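Local coordinates for protein aspartate aminotransferase (Plasmodium falciparum, PDB 3K7Y) that probably catalyses the reversible transfer of an amino group from L-aspartate to 2-oxoglutarate, giving oxaloacetate and L-glutamate, with pyridoxal 5'-phosphate as cofactor, at residues 75-78 and 79-83. Numbering follows the deposited sequence.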
# COMPACT_ATOMS: atom_id res chain seq x y z
N GLU A 75 -11.50 11.99 -8.41
CA GLU A 75 -12.58 12.91 -8.09
C GLU A 75 -13.91 12.15 -7.96
O GLU A 75 -14.72 12.47 -7.09
CB GLU A 75 -12.66 14.00 -9.16
CG GLU A 75 -12.37 13.52 -10.61
CD GLU A 75 -10.88 13.30 -10.92
OE1 GLU A 75 -10.58 12.46 -11.81
OE2 GLU A 75 -10.00 13.95 -10.30
N ASP A 76 -14.12 11.15 -8.82
CA ASP A 76 -15.27 10.24 -8.74
C ASP A 76 -15.18 9.36 -7.51
O ASP A 76 -16.18 9.16 -6.81
CB ASP A 76 -15.33 9.32 -9.96
CG ASP A 76 -15.42 10.09 -11.25
OD1 ASP A 76 -14.60 9.81 -12.15
OD2 ASP A 76 -16.31 10.96 -11.37
N PHE A 77 -13.99 8.81 -7.26
CA PHE A 77 -13.74 8.01 -6.05
C PHE A 77 -14.16 8.78 -4.80
O PHE A 77 -14.93 8.29 -3.99
CB PHE A 77 -12.26 7.62 -5.94
CG PHE A 77 -12.00 6.54 -4.93
CD1 PHE A 77 -11.87 5.22 -5.32
CD2 PHE A 77 -11.90 6.84 -3.57
CE1 PHE A 77 -11.65 4.21 -4.39
CE2 PHE A 77 -11.68 5.84 -2.64
CZ PHE A 77 -11.55 4.52 -3.05
N SER A 78 -13.66 10.00 -4.67
CA SER A 78 -13.92 10.76 -3.46
C SER A 78 -15.36 11.30 -3.34
O SER A 78 -15.72 11.77 -2.26
CB SER A 78 -12.86 11.84 -3.22
OG SER A 78 -13.16 13.04 -3.90
N THR A 79 -16.16 11.26 -4.40
CA THR A 79 -17.58 11.64 -4.28
C THR A 79 -18.48 10.44 -4.24
O THR A 79 -19.35 10.36 -3.40
CB THR A 79 -18.12 12.67 -5.35
OG1 THR A 79 -18.04 12.12 -6.67
CG2 THR A 79 -17.41 14.04 -5.28
N LEU A 80 -18.27 9.50 -5.16
CA LEU A 80 -19.03 8.25 -5.20
C LEU A 80 -18.97 7.53 -3.85
O LEU A 80 -19.99 7.12 -3.31
CB LEU A 80 -18.49 7.33 -6.29
CG LEU A 80 -18.99 7.61 -7.69
CD1 LEU A 80 -18.05 6.96 -8.68
CD2 LEU A 80 -20.42 7.11 -7.89
N THR A 81 -17.75 7.42 -3.33
CA THR A 81 -17.45 6.72 -2.08
C THR A 81 -18.16 7.36 -0.89
O THR A 81 -18.84 6.68 -0.14
CB THR A 81 -15.91 6.68 -1.88
OG1 THR A 81 -15.38 5.57 -2.61
CG2 THR A 81 -15.53 6.54 -0.44
N GLN A 82 -18.01 8.67 -0.75
CA GLN A 82 -18.55 9.33 0.42
C GLN A 82 -20.08 9.40 0.41
O GLN A 82 -20.70 9.59 1.45
CB GLN A 82 -17.91 10.70 0.65
CG GLN A 82 -17.92 11.59 -0.53
CD GLN A 82 -17.37 12.97 -0.22
OE1 GLN A 82 -16.67 13.17 0.77
NE2 GLN A 82 -17.69 13.95 -1.08
N ASN A 83 -20.69 9.21 -0.76
CA ASN A 83 -22.14 9.01 -0.81
C ASN A 83 -22.54 7.90 0.17
O ASN A 83 -23.47 8.06 0.97
CB ASN A 83 -22.61 8.68 -2.23
CG ASN A 83 -24.13 8.68 -2.36
OD1 ASN A 83 -24.71 9.64 -2.85
ND2 ASN A 83 -24.78 7.61 -1.89
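The backbone carbonyl oxygen of D76 receives two amide N-H groups from the next turn of the helix. L80 N, four residues on, lies 2.7 Å from D76 O and almost in line with the carbonyl bond (C=O...N 163°), the usual i to i+4 helical link. T79 N reaches the same D76 O at 3.2 Å from well above the carbonyl plane, an i to i+3 bond, and is shared with E75 O, to which its bond, at 3.3 Å, is weak. T79 turns its hydroxyl back over this turn: with chi1 at 62°, OG1 sits between its own N and carbonyl carbon, near both E75 O and D76 O, and any bond it makes there is weak. A beta-branched threonine with a hydroxyl suits this exposed flank, while the acidic E75 and D76 face solvent beside it. On the D76 side, the methyl CD1 of L80 touches CB of D76 at 3.8 Å, and the leucine also touches L301 and N302 of helix 291-302. Across the buried side, CG of F77 is anti to the backbone N (chi1 -166°), which swings the ring to the side where T81 lies, with T81 OG1 above one face near the rim, 3.7 Å from F77 CE2. F77 and T81 both touch A260 of strand 258-264; an apolar ring and a small threonine suit a buried position against a sheet. S78 and Q82 touch T100 of strand 98-104. An amphipathic helix is thus packed on the face of the mixed sheet at its 98-104 and 258-264 end, with helix 291-302 on a further flank, in the large domain of a fold-type I aminotransferase.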